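Local structure of iron-regulated outer membrane protein (Neisseria meningitidis, 4B7O) at residues K120-Y125 and A169-A174; L268-D273 and S309-A314; Y435-P440 and K472-K477. The protein imports iron across the meningococcal outer membrane as a TonB-dependent transporter and may act as a siderophore receptor. All blocks are in the same frame, centred on the assembly; numbering follows the deposited sequence.

Interaction 1 (K120-Y125 and A169-A174); sequences KVDNAY and AKTVDA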
ATOM      1  N   LYS A 120      -4.323  -0.648   3.535  1.00 36.61           N
ATOM      2  CA  LYS A 120      -5.608  -0.642   4.186  1.00 38.35           C
ATOM      3  C   LYS A 120      -5.557   0.463   5.173  1.00 40.98           C
ATOM      4  O   LYS A 120      -4.608   0.534   5.992  1.00 44.20           O
ATOM      5  CB  LYS A 120      -5.851  -1.959   4.924  1.00 37.65           C
ATOM      6  CG  LYS A 120      -5.657  -3.192   4.057  1.00 36.09           C
ATOM      7  CD  LYS A 120      -6.325  -4.395   4.748  1.00 34.12           C
ATOM      8  CE  LYS A 120      -6.065  -5.668   3.963  1.00 38.82           C
ATOM      9  NZ  LYS A 120      -6.976  -6.819   4.290  1.00 43.43           N
ATOM     10  N   VAL A 121      -6.548   1.342   5.129  1.00 34.61           N
ATOM     11  CA  VAL A 121      -6.574   2.334   6.170  1.00 38.03           C
ATOM     12  C   VAL A 121      -7.904   2.309   6.810  1.00 38.15           C
ATOM     13  O   VAL A 121      -8.904   2.337   6.116  1.00 41.76           O
ATOM     14  CB  VAL A 121      -6.055   3.769   5.748  1.00 41.10           C
ATOM     15  CG1 VAL A 121      -5.554   3.816   4.304  1.00 33.07           C
ATOM     16  CG2 VAL A 121      -7.029   4.895   6.115  1.00 37.32           C
ATOM     17  N   ASP A 122      -7.900   2.231   8.138  1.00 37.61           N
ATOM     18  CA  ASP A 122      -9.081   1.898   8.928  1.00 37.36           C
ATOM     19  C   ASP A 122      -9.911   0.717   8.405  1.00 39.64           C
ATOM     20  O   ASP A 122     -11.138   0.682   8.554  1.00 36.74           O
ATOM     21  CB  ASP A 122      -9.919   3.136   9.115  1.00 40.00           C
ATOM     22  CG  ASP A 122      -9.200   4.183   9.925  1.00 46.22           C
ATOM     23  OD1 ASP A 122      -8.499   3.808  10.899  1.00 49.61           O
ATOM     24  OD2 ASP A 122      -9.334   5.377   9.608  1.00 48.11           O
ATOM     25  N   ASN A 123      -9.228  -0.256   7.806  1.00 35.18           N
ATOM     26  CA  ASN A 123      -9.919  -1.404   7.290  1.00 41.18           C
ATOM     27  C   ASN A 123     -10.841  -1.116   6.074  1.00 43.49           C
ATOM     28  O   ASN A 123     -11.900  -1.705   5.946  1.00 38.70           O
ATOM     29  CB  ASN A 123     -10.736  -2.097   8.401  1.00 42.48           C
ATOM     30  CG  ASN A 123     -10.844  -3.604   8.161  1.00 44.38           C
ATOM     31  OD1 ASN A 123      -9.926  -4.208   7.605  1.00 41.14           O
ATOM     32  ND2 ASN A 123     -11.965  -4.203   8.554  1.00 39.89           N
ATOM     33  N   ALA A 124     -10.431  -0.195   5.207  1.00 40.81           N
ATOM     34  CA  ALA A 124     -11.099   0.033   3.962  1.00 36.04           C
ATOM     35  C   ALA A 124     -10.049   0.148   2.891  1.00 33.24           C
ATOM     36  O   ALA A 124      -9.076   0.849   3.055  1.00 37.31           O
ATOM     37  CB  ALA A 124     -11.907   1.311   4.039  1.00 35.09           C
ATOM     38  N   TYR A 125     -10.279  -0.498   1.760  1.00 31.65           N
ATOM     39  CA  TYR A 125      -9.303  -0.517   0.714  1.00 31.10           C
ATOM     40  C   TYR A 125      -9.994  -1.013  -0.554  1.00 32.46           C
ATOM     41  O   TYR A 125     -10.963  -1.748  -0.528  1.00 37.55           O
ATOM     42  CB  TYR A 125      -8.166  -1.495   1.098  1.00 34.32           C
ATOM     43  CG  TYR A 125      -8.666  -2.904   1.550  1.00 30.87           C
ATOM     44  CD1 TYR A 125      -8.992  -3.159   2.873  1.00 32.40           C
ATOM     45  CD2 TYR A 125      -8.788  -3.944   0.655  1.00 33.31           C
ATOM     46  CE1 TYR A 125      -9.460  -4.409   3.293  1.00 34.03           C
ATOM     47  CE2 TYR A 125      -9.225  -5.200   1.064  1.00 36.54           C
ATOM     48  CZ  TYR A 125      -9.557  -5.410   2.389  1.00 35.69           C
ATOM     49  OH  TYR A 125      -9.982  -6.638   2.792  1.00 44.44           O
ATOM     50  N   ALA A 169      -2.943   0.640   7.978  1.00 33.86           N
ATOM     51  CA  ALA A 169      -2.743   1.852   8.748  1.00 31.99           C
ATOM     52  C   ALA A 169      -4.019   2.177   9.516  1.00 33.75           C
ATOM     53  O   ALA A 169      -5.102   1.771   9.124  1.00 33.87           O
ATOM     54  CB  ALA A 169      -2.330   2.982   7.829  1.00 32.35           C
ATOM     55  N   LYS A 170      -3.888   2.834  10.661  1.00 33.80           N
ATOM     56  CA  LYS A 170      -5.049   3.302  11.369  1.00 33.95           C
ATOM     57  C   LYS A 170      -4.869   4.777  11.540  1.00 36.03           C
ATOM     58  O   LYS A 170      -3.747   5.244  11.861  1.00 31.65           O
ATOM     59  CB  LYS A 170      -5.223   2.667  12.734  1.00 33.47           C
ATOM     60  CG  LYS A 170      -5.315   1.155  12.735  1.00 43.48           C
ATOM     61  CD  LYS A 170      -5.473   0.720  14.179  1.00 45.99           C
ATOM     62  CE  LYS A 170      -5.104  -0.709  14.351  1.00 51.71           C
ATOM     63  NZ  LYS A 170      -6.363  -1.490  14.194  1.00 64.51           N
ATOM     64  N   THR A 171      -5.966   5.513  11.354  1.00 34.22           N
ATOM     65  CA  THR A 171      -5.895   6.952  11.406  1.00 36.46           C
ATOM     66  C   THR A 171      -5.741   7.380  12.875  1.00 36.64           C
ATOM     67  O   THR A 171      -6.087   6.632  13.776  1.00 38.60           O
ATOM     68  CB  THR A 171      -7.114   7.608  10.701  1.00 36.65           C
ATOM     69  OG1 THR A 171      -8.335   7.146  11.312  1.00 32.77           O
ATOM     70  CG2 THR A 171      -7.116   7.257   9.213  1.00 31.73           C
ATOM     71  N   VAL A 172      -5.221   8.569  13.108  1.00 31.52           N
ATOM     72  CA  VAL A 172      -5.053   9.050  14.468  1.00 36.98           C
ATOM     73  C   VAL A 172      -6.399   9.361  15.154  1.00 38.62           C
ATOM     74  O   VAL A 172      -7.423   9.575  14.498  1.00 39.17           O
ATOM     75  CB  VAL A 172      -4.056  10.247  14.487  1.00 38.04           C
ATOM     76  CG1 VAL A 172      -4.452  11.262  13.457  1.00 34.46           C
ATOM     77  CG2 VAL A 172      -4.013  10.895  15.858  1.00 46.80           C
ATOM     78  N   ASP A 173      -6.369   9.336  16.481  1.00 43.10           N
ATOM     79  CA  ASP A 173      -7.499   9.465  17.403  1.00 39.51           C
ATOM     80  C   ASP A 173      -7.121  10.552  18.378  1.00 40.88           C
ATOM     81  O   ASP A 173      -5.945  10.776  18.647  1.00 43.54           O
ATOM     82  CB  ASP A 173      -7.538   8.205  18.283  1.00 44.45           C
ATOM     83  CG  ASP A 173      -8.424   7.177  17.754  1.00 54.48           C
ATOM     84  OD1 ASP A 173      -8.883   7.298  16.593  1.00 68.20           O
ATOM     85  OD2 ASP A 173      -8.705   6.239  18.503  1.00 67.42           O
ATOM     86  N   ALA A 174      -8.109  11.150  19.003  1.00 39.65           N
ATOM     87  CA  ALA A 174      -7.884  12.165  19.994  1.00 37.17           C
ATOM     88  C   ALA A 174      -7.010  11.620  21.099  1.00 40.59           C
ATOM     89  O   ALA A 174      -6.135  12.324  21.608  1.00 43.55           O
ATOM     90  CB  ALA A 174      -9.239  12.642  20.553  1.00 40.19           C
TER
HETATM   91  O   HOH W   1      -6.536  -0.758   8.373  1.00 31.27           O
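In the four-stranded mixed sheet of the plug domain, edge strand 118-121 runs parallel to strand 166-171, and the contact covers the place where their pairing ends. Val121 and Ala169 form the parallel bridge, with CA atoms 4.6 Å apart. Ala169 N donates to Lys120 O at 2.6 Å, and Asp122 N returns a bond to Ala169 O at 3.0 Å. Both side chains of the bridge lie on one face of the sheet, where Val121 CG2 also meets Thr171 CG2 at 3.9 Å.

Beyond the bridge the Asp122 carboxylate takes over from the backbone. Its CG stands anti to its own carbonyl carbon (chi1 -65°), which turns the two oxygens toward Thr171. OD1 accepts from Thr171 N at 3.1 Å with an almost straight N-H...O angle of 170°, although the donor lies well off the carboxylate plane; OD2 receives Thr171 OG1 on its syn lone pair at 2.7 Å. One carboxylate thus holds both the amide and the hydroxyl of one threonine. Lys254 NZ of barrel strand 246-259 bonds Thr171 OG1 and Val172 O and forms a salt bridge with Asp173, so the threonine hydroxyl links the Asp122 carboxylate to a barrel lysine.

Val121 to Ala124 form a type I' beta turn closed by Ala124 N to Val121 O. Water 1 joins the turn to strand 166-171, accepting from Asn123 N at 2.8 Å and donating to Ala169 O. The arrangement is a parallel beta bridge extended by a bidentate aspartate, within the plug that fills the barrel of a TonB-dependent transporter.

Interaction 2 (L268-D273 and S309-A314); sequences LSHMED and SNTNLA. Unlike the reference sequence in segment 268-273: Glu272 (reference Lys).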
ATOM      1  N   LEU A 268     -17.045   7.688  13.901  1.00 36.63           N
ATOM      2  CA  LEU A 268     -17.391   8.122  12.573  1.00 34.72           C
ATOM      3  C   LEU A 268     -16.298   9.007  12.052  1.00 36.03           C
ATOM      4  O   LEU A 268     -15.867   9.970  12.719  1.00 38.17           O
ATOM      5  CB  LEU A 268     -18.681   8.933  12.609  1.00 39.21           C
ATOM      6  CG  LEU A 268     -19.074   9.435  11.219  1.00 38.70           C
ATOM      7  CD1 LEU A 268     -19.422   8.259  10.344  1.00 35.07           C
ATOM      8  CD2 LEU A 268     -20.299  10.310  11.324  1.00 48.24           C
ATOM      9  N   SER A 269     -15.846   8.736  10.848  1.00 29.66           N
ATOM     10  CA  SER A 269     -14.806   9.539  10.434  1.00 32.00           C
ATOM     11  C   SER A 269     -14.837   9.897   8.969  1.00 32.88           C
ATOM     12  O   SER A 269     -15.273   9.081   8.079  1.00 26.45           O
ATOM     13  CB  SER A 269     -13.489   8.818  10.790  1.00 33.32           C
ATOM     14  OG  SER A 269     -13.233   7.850   9.811  1.00 37.34           O
ATOM     15  N   HIS A 270     -14.267  11.080   8.721  1.00 29.99           N
ATOM     16  CA  HIS A 270     -14.036  11.520   7.340  1.00 32.22           C
ATOM     17  C   HIS A 270     -12.664  12.010   7.014  1.00 31.47           C
ATOM     18  O   HIS A 270     -12.093  12.857   7.701  1.00 31.97           O
ATOM     19  CB  HIS A 270     -15.067  12.534   6.876  1.00 31.41           C
ATOM     20  CG  HIS A 270     -14.894  12.879   5.458  1.00 37.43           C
ATOM     21  ND1 HIS A 270     -15.318  12.067   4.459  1.00 38.50           N
ATOM     22  CD2 HIS A 270     -14.225  13.945   4.851  1.00 40.80           C
ATOM     23  CE1 HIS A 270     -14.968  12.593   3.288  1.00 38.71           C
ATOM     24  NE2 HIS A 270     -14.299  13.755   3.531  1.00 42.23           N
ATOM     25  N   MET A 271     -12.126  11.496   5.927  1.00 32.62           N
ATOM     26  CA  MET A 271     -10.761  11.791   5.580  1.00 37.00           C
ATOM     27  C   MET A 271     -10.605  12.137   4.095  1.00 40.39           C
ATOM     28  O   MET A 271     -11.192  11.443   3.261  1.00 39.09           O
ATOM     29  CB  MET A 271      -9.914  10.573   5.917  1.00 36.05           C
ATOM     30  CG  MET A 271      -8.628  10.451   5.160  1.00 45.43           C
ATOM     31  SD  MET A 271      -7.731   9.036   5.876  1.00 53.30           S
ATOM     32  CE  MET A 271      -7.186   8.281   4.323  1.00 61.91           C
ATOM     33  N   GLU A 272      -9.794  13.163   3.785  1.00 35.29           N
ATOM     34  CA  GLU A 272      -9.356  13.423   2.410  1.00 42.13           C
ATOM     35  C   GLU A 272      -7.869  13.579   2.300  1.00 40.30           C
ATOM     36  O   GLU A 272      -7.255  14.220   3.156  1.00 46.26           O
ATOM     37  CB  GLU A 272      -9.923  14.720   1.877  1.00 45.07           C
ATOM     38  CG  GLU A 272     -11.430  14.696   1.814  1.00 59.60           C
ATOM     39  CD  GLU A 272     -11.999  15.289   0.533  1.00 70.56           C
ATOM     40  OE1 GLU A 272     -11.398  16.254  -0.067  1.00 66.53           O
ATOM     41  OE2 GLU A 272     -13.080  14.768   0.164  1.00 64.06           O
ATOM     42  N   ASP A 273      -7.310  13.067   1.218  1.00 36.38           N
ATOM     43  CA  ASP A 273      -5.891  13.129   0.953  1.00 36.47           C
ATOM     44  C   ASP A 273      -5.797  13.540  -0.512  1.00 35.43           C
ATOM     45  O   ASP A 273      -6.302  12.842  -1.383  1.00 36.76           O
ATOM     46  CB  ASP A 273      -5.292  11.746   1.149  1.00 37.31           C
ATOM     47  CG  ASP A 273      -3.783  11.765   1.298  1.00 46.45           C
ATOM     48  OD1 ASP A 273      -3.082  12.620   0.720  1.00 51.42           O
ATOM     49  OD2 ASP A 273      -3.272  10.884   2.009  1.00 56.61           O
ATOM     50  N   SER A 309     -10.620   9.744  -0.679  1.00 38.60           N
ATOM     51  CA  SER A 309     -11.516  10.151   0.407  1.00 40.56           C
ATOM     52  C   SER A 309     -12.095   8.952   1.054  1.00 38.66           C
ATOM     53  O   SER A 309     -12.352   7.965   0.394  1.00 41.56           O
ATOM     54  CB  SER A 309     -12.692  10.965  -0.129  1.00 41.33           C
ATOM     55  OG  SER A 309     -12.199  12.260  -0.294  1.00 56.13           O
ATOM     56  N   ASN A 310     -12.379   9.064   2.338  1.00 41.19           N
ATOM     57  CA  ASN A 310     -12.878   7.938   3.098  1.00 40.40           C
ATOM     58  C   ASN A 310     -13.903   8.385   4.123  1.00 37.95           C
ATOM     59  O   ASN A 310     -13.605   9.225   4.980  1.00 37.60           O
ATOM     60  CB  ASN A 310     -11.694   7.266   3.812  1.00 51.39           C
ATOM     61  CG  ASN A 310     -11.987   5.829   4.195  1.00 73.73           C
ATOM     62  OD1 ASN A 310     -12.991   5.240   3.746  1.00 81.36           O
ATOM     63  ND2 ASN A 310     -11.110   5.238   5.019  1.00 80.13           N
ATOM     64  N   THR A 311     -15.099   7.827   4.066  1.00 33.01           N
ATOM     65  CA  THR A 311     -16.041   8.003   5.155  1.00 33.68           C
ATOM     66  C   THR A 311     -16.255   6.684   5.869  1.00 34.61           C
ATOM     67  O   THR A 311     -16.640   5.670   5.262  1.00 35.88           O
ATOM     68  CB  THR A 311     -17.390   8.509   4.619  1.00 32.89           C
ATOM     69  OG1 THR A 311     -17.106   9.656   3.837  1.00 40.11           O
ATOM     70  CG2 THR A 311     -18.291   8.910   5.739  1.00 28.79           C
ATOM     71  N   ASN A 312     -15.999   6.673   7.157  1.00 38.56           N
ATOM     72  CA  ASN A 312     -15.880   5.381   7.819  1.00 34.65           C
ATOM     73  C   ASN A 312     -16.670   5.385   9.068  1.00 35.55           C
ATOM     74  O   ASN A 312     -16.595   6.341   9.877  1.00 36.23           O
ATOM     75  CB  ASN A 312     -14.428   5.017   8.147  1.00 35.59           C
ATOM     76  CG  ASN A 312     -14.260   3.483   8.412  1.00 41.98           C
ATOM     77  OD1 ASN A 312     -13.994   2.693   7.510  1.00 48.58           O
ATOM     78  ND2 ASN A 312     -14.464   3.079   9.627  1.00 39.22           N
ATOM     79  N   LEU A 313     -17.431   4.312   9.236  1.00 33.42           N
ATOM     80  CA  LEU A 313     -18.082   4.104  10.495  1.00 37.09           C
ATOM     81  C   LEU A 313     -17.602   2.817  11.086  1.00 34.46           C
ATOM     82  O   LEU A 313     -17.665   1.798  10.429  1.00 37.77           O
ATOM     83  CB  LEU A 313     -19.575   4.030  10.264  1.00 37.25           C
ATOM     84  CG  LEU A 313     -20.494   3.927  11.476  1.00 36.00           C
ATOM     85  CD1 LEU A 313     -20.450   5.174  12.346  1.00 36.86           C
ATOM     86  CD2 LEU A 313     -21.908   3.760  10.957  1.00 32.89           C
ATOM     87  N   ALA A 314     -17.143   2.849  12.323  1.00 35.92           N
ATOM     88  CA  ALA A 314     -16.590   1.612  12.936  1.00 39.22           C
ATOM     89  C   ALA A 314     -17.178   1.419  14.281  1.00 39.48           C
ATOM     90  O   ALA A 314     -17.318   2.384  15.037  1.00 35.89           O
ATOM     91  CB  ALA A 314     -15.071   1.643  13.053  1.00 34.56           C
TER
HETATM   92  O   HOH W   2     -12.282   8.329   7.515  1.00 37.23           O
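His270 and Thr311 meet because their torsions swing the polar atoms together: the imidazole CG lies opposite its own main-chain N (chi1 -175°), while the threonine OG1 stands anti to its carbonyl carbon (chi1 -53°). His270 ND1 and Thr311 OG1 are then 3.1 Å apart and hydrogen-bonded, with the hydroxyl at the ring edge in the plane of the imidazole; either atom could be the donor.

The strands carrying them, 264-276 and 303-320, run antiparallel, and the axes of segments 268-273 and 309-314 approach to 4.7 Å. Ser269 with Asn312 and Met271 with Asn310 are the hydrogen-bonded pairs. Each makes two reciprocal N-H...O bonds, such as Ser269 N to Asn312 O at 2.7 Å. His270 with Thr311 is a non-hydrogen-bonded pair, and so are its neighbours on the same face, Leu268 with Leu313 and Glu272 with Ser309.

On that face Ser309 OG donates to Glu272 OE2 at 2.7 Å, coming from above the carboxylate plane, 61° out of it. Leu268 CD1 packs on Leu313 CD1 at 3.8 Å, and both leucines are exposed. The other face carries Ser269, Met271, Asn310 and Asn312, all buried. Here Ser269 OG lies 3.5 Å from Asn312 CB, and water 2 donates to Asn310 O at 3.0 Å while also bonding Ser269 OG.

Side-chain hydrogen bonds therefore supplement the backbone ladder at two non-hydrogen-bonded pairs, His270-Thr311 and Glu272-Ser309. On the buried face water 2 ties a side chain to the partner strand's backbone, and Met271 supplies apolar contact to the plug at Val139 and Leu143.

Interaction 3 (Y435-P440 and K472-K477); sequences YKLSNP and KTHDGK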
ATOM      1  N   TYR A 435     -20.934  -0.433 -29.600  1.00 61.00           N
ATOM      2  CA  TYR A 435     -21.121  -0.841 -28.195  1.00 55.76           C
ATOM      3  C   TYR A 435     -21.762   0.192 -27.269  1.00 52.35           C
ATOM      4  O   TYR A 435     -21.477   1.381 -27.359  1.00 50.12           O
ATOM      5  CB  TYR A 435     -19.796  -1.306 -27.599  1.00 58.32           C
ATOM      6  CG  TYR A 435     -19.668  -2.809 -27.433  1.00 59.51           C
ATOM      7  CD1 TYR A 435     -20.513  -3.510 -26.567  1.00 60.03           C
ATOM      8  CD2 TYR A 435     -18.673  -3.525 -28.129  1.00 60.18           C
ATOM      9  CE1 TYR A 435     -20.377  -4.884 -26.411  1.00 64.24           C
ATOM     10  CE2 TYR A 435     -18.532  -4.895 -27.982  1.00 53.26           C
ATOM     11  CZ  TYR A 435     -19.371  -5.559 -27.121  1.00 54.68           C
ATOM     12  OH  TYR A 435     -19.252  -6.918 -26.977  1.00 63.13           O
ATOM     13  N   LYS A 436     -22.614  -0.272 -26.366  1.00 44.81           N
ATOM     14  CA  LYS A 436     -23.244   0.625 -25.435  1.00 48.23           C
ATOM     15  C   LYS A 436     -22.734   0.443 -23.997  1.00 54.25           C
ATOM     16  O   LYS A 436     -23.385  -0.188 -23.141  1.00 53.28           O
ATOM     17  CB  LYS A 436     -24.761   0.496 -25.498  1.00 51.28           C
ATOM     18  CG  LYS A 436     -25.446   1.440 -26.505  1.00 65.27           C
ATOM     19  CD  LYS A 436     -24.852   1.446 -27.938  1.00 60.13           C
ATOM     20  CE  LYS A 436     -25.792   2.077 -28.961  1.00 54.91           C
ATOM     21  NZ  LYS A 436     -25.088   2.879 -29.997  1.00 61.44           N
ATOM     22  N   LEU A 437     -21.571   1.044 -23.752  1.00 49.33           N
ATOM     23  CA  LEU A 437     -20.817   0.911 -22.502  1.00 46.17           C
ATOM     24  C   LEU A 437     -21.513   1.478 -21.277  1.00 40.90           C
ATOM     25  O   LEU A 437     -22.129   2.498 -21.363  1.00 43.43           O
ATOM     26  CB  LEU A 437     -19.478   1.581 -22.684  1.00 41.71           C
ATOM     27  CG  LEU A 437     -18.437   0.666 -23.300  1.00 45.57           C
ATOM     28  CD1 LEU A 437     -18.980  -0.531 -24.092  1.00 45.51           C
ATOM     29  CD2 LEU A 437     -17.486   1.497 -24.121  1.00 36.11           C
ATOM     30  N   SER A 438     -21.458   0.756 -20.162  1.00 44.90           N
ATOM     31  CA  SER A 438     -21.848   1.318 -18.868  1.00 46.95           C
ATOM     32  C   SER A 438     -20.681   1.215 -17.831  1.00 48.85           C
ATOM     33  O   SER A 438     -19.545   0.766 -18.141  1.00 47.60           O
ATOM     34  CB  SER A 438     -23.128   0.653 -18.364  1.00 46.84           C
ATOM     35  OG  SER A 438     -22.947  -0.730 -18.370  1.00 53.11           O
ATOM     36  N   ASN A 439     -20.960   1.649 -16.610  1.00 44.06           N
ATOM     37  CA  ASN A 439     -19.975   1.654 -15.553  1.00 44.13           C
ATOM     38  C   ASN A 439     -19.636   0.256 -15.046  1.00 45.55           C
ATOM     39  O   ASN A 439     -20.507  -0.432 -14.488  1.00 47.38           O
ATOM     40  CB  ASN A 439     -20.531   2.443 -14.398  1.00 37.87           C
ATOM     41  CG  ASN A 439     -20.480   3.909 -14.656  1.00 35.76           C
ATOM     42  OD1 ASN A 439     -20.011   4.329 -15.717  1.00 35.33           O
ATOM     43  ND2 ASN A 439     -20.897   4.700 -13.685  1.00 31.51           N
ATOM     44  N   PRO A 440     -18.368  -0.137 -15.164  1.00 39.27           N
ATOM     45  CA  PRO A 440     -17.899  -1.431 -14.687  1.00 40.07           C
ATOM     46  C   PRO A 440     -18.014  -1.483 -13.200  1.00 40.04           C
ATOM     47  O   PRO A 440     -17.866  -0.441 -12.540  1.00 41.94           O
ATOM     48  CB  PRO A 440     -16.439  -1.460 -15.100  1.00 40.04           C
ATOM     49  CG  PRO A 440     -16.287  -0.325 -16.080  1.00 42.48           C
ATOM     50  CD  PRO A 440     -17.250   0.706 -15.577  1.00 42.63           C
ATOM     51  N   LYS A 472     -18.751  -7.025 -13.391  1.00 46.21           N
ATOM     52  CA  LYS A 472     -19.510  -6.500 -14.518  1.00 46.12           C
ATOM     53  C   LYS A 472     -18.638  -5.542 -15.285  1.00 45.57           C
ATOM     54  O   LYS A 472     -18.370  -4.432 -14.829  1.00 41.62           O
ATOM     55  CB  LYS A 472     -20.803  -5.854 -14.015  1.00 52.06           C
ATOM     56  CG  LYS A 472     -21.894  -5.662 -15.075  1.00 56.45           C
ATOM     57  CD  LYS A 472     -22.219  -4.182 -15.277  1.00 68.09           C
ATOM     58  CE  LYS A 472     -21.356  -3.629 -16.413  1.00 73.34           C
ATOM     59  NZ  LYS A 472     -21.321  -2.146 -16.565  1.00 61.91           N
ATOM     60  N   THR A 473     -18.140  -6.000 -16.428  1.00 39.26           N
ATOM     61  CA  THR A 473     -17.278  -5.194 -17.244  1.00 38.92           C
ATOM     62  C   THR A 473     -18.096  -4.076 -17.875  1.00 43.00           C
ATOM     63  O   THR A 473     -19.306  -3.998 -17.660  1.00 43.48           O
ATOM     64  CB  THR A 473     -16.689  -6.017 -18.386  1.00 45.76           C
ATOM     65  OG1 THR A 473     -17.496  -7.200 -18.579  1.00 50.94           O
ATOM     66  CG2 THR A 473     -15.212  -6.384 -18.111  1.00 47.17           C
ATOM     67  N   HIS A 474     -17.448  -3.215 -18.662  1.00 45.94           N
ATOM     68  CA  HIS A 474     -18.129  -2.038 -19.223  1.00 46.05           C
ATOM     69  C   HIS A 474     -18.938  -2.318 -20.438  1.00 46.75           C
ATOM     70  O   HIS A 474     -19.400  -1.397 -21.064  1.00 50.57           O
ATOM     71  CB  HIS A 474     -17.199  -0.859 -19.502  1.00 39.50           C
ATOM     72  CG  HIS A 474     -16.269  -1.067 -20.654  1.00 34.59           C
ATOM     73  ND1 HIS A 474     -15.340  -0.150 -20.996  1.00 34.12           N
ATOM     74  CD2 HIS A 474     -16.092  -2.145 -21.517  1.00 37.16           C
ATOM     75  CE1 HIS A 474     -14.605  -0.596 -22.031  1.00 31.21           C
ATOM     76  NE2 HIS A 474     -15.063  -1.822 -22.359  1.00 37.07           N
ATOM     77  N   ASP A 475     -19.099  -3.583 -20.794  1.00 51.13           N
ATOM     78  CA  ASP A 475     -20.040  -3.940 -21.857  1.00 52.56           C
ATOM     79  C   ASP A 475     -21.252  -4.652 -21.285  1.00 48.19           C
ATOM     80  O   ASP A 475     -21.952  -5.352 -22.004  1.00 55.89           O
ATOM     81  CB  ASP A 475     -19.360  -4.773 -22.955  1.00 50.86           C
ATOM     82  CG  ASP A 475     -18.652  -6.013 -22.404  1.00 62.85           C
ATOM     83  OD1 ASP A 475     -18.836  -6.343 -21.192  1.00 62.24           O
ATOM     84  OD2 ASP A 475     -17.927  -6.668 -23.200  1.00 61.32           O
ATOM     85  N   GLY A 476     -21.504  -4.473 -19.989  1.00 52.25           N
ATOM     86  CA  GLY A 476     -22.606  -5.168 -19.312  1.00 50.08           C
ATOM     87  C   GLY A 476     -22.384  -6.643 -19.013  1.00 48.92           C
ATOM     88  O   GLY A 476     -23.153  -7.235 -18.265  1.00 51.07           O
ATOM     89  N   LYS A 477     -21.327  -7.231 -19.582  1.00 54.60           N
ATOM     90  CA  LYS A 477     -21.024  -8.674 -19.433  1.00 55.52           C
ATOM     91  C   LYS A 477     -20.542  -9.052 -18.040  1.00 56.49           C
ATOM     92  O   LYS A 477     -19.547  -8.497 -17.522  1.00 60.86           O
ATOM     93  CB  LYS A 477     -20.001  -9.134 -20.466  1.00 52.81           C
ATOM     94  CG  LYS A 477     -19.632 -10.602 -20.303  1.00 56.25           C
ATOM     95  CD  LYS A 477     -18.400 -10.900 -21.153  1.00 58.77           C
ATOM     96  CE  LYS A 477     -18.226 -12.379 -21.485  1.00 55.54           C
ATOM     97  NZ  LYS A 477     -16.980 -12.452 -22.321  1.00 56.70           N
TER
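Lys472 NZ reaches across to donate to Ser438 OG at 2.8 Å and, more weakly, to Asn439 O at 2.8 Å. The lysine chain bends at chi2 (-118°) and chi3 (92°), which curls the ammonium back over the other segment and lets one nitrogen tie two consecutive residues. A backbone bond follows: Ser438 N donates to His474 O at 3.1 Å.

Packing begins beside it. Leu437 CG sits over the centre of one His474 ring face, 3.9 Å from the centroid and 13° off the normal, a CH-pi contact. Pro440 CG touches His474 CB at 3.6 Å, and Tyr435 CE1 meets Asp475 CB at 3.6 Å.

Residues Thr473 to Gly476 form a type I turn, and Asp475 OD1 accepts from Lys477 N in an Asx turn. Polar partners beyond the segments fix the side chains: His474 bonds Thr519 O through ND1 and Ile526 N through NE2, and Asp475 bonds Ser527.

The contact thus joins the loop between helix 423-434 and strand 441-455 to the turn linking strands 458-472 and 478-493, with strand 525-528 alongside.

Interactions 1 and 2 adjoin, their centres 9 Å apart, and together they trace part of the boundary between plug and barrel. Met271 links the two: its SD lies 3.8 Å from Thr171 CG2 and its CE 3.8 Å from Val121 CG2, so a buried side chain of the barrel strand packs against Val121 and Thr171 of the plug sheet. The turn of interaction 1 also approaches the barrel asparagines, with Asp122 O 3.6 Å from Asn312 OD1. Interaction 3 is remote, a loop contact on the surface: its centre is 33 Å from that of interaction 1 and 29 Å from that of interaction 2, with nearest atoms about 14 and 16 Å away.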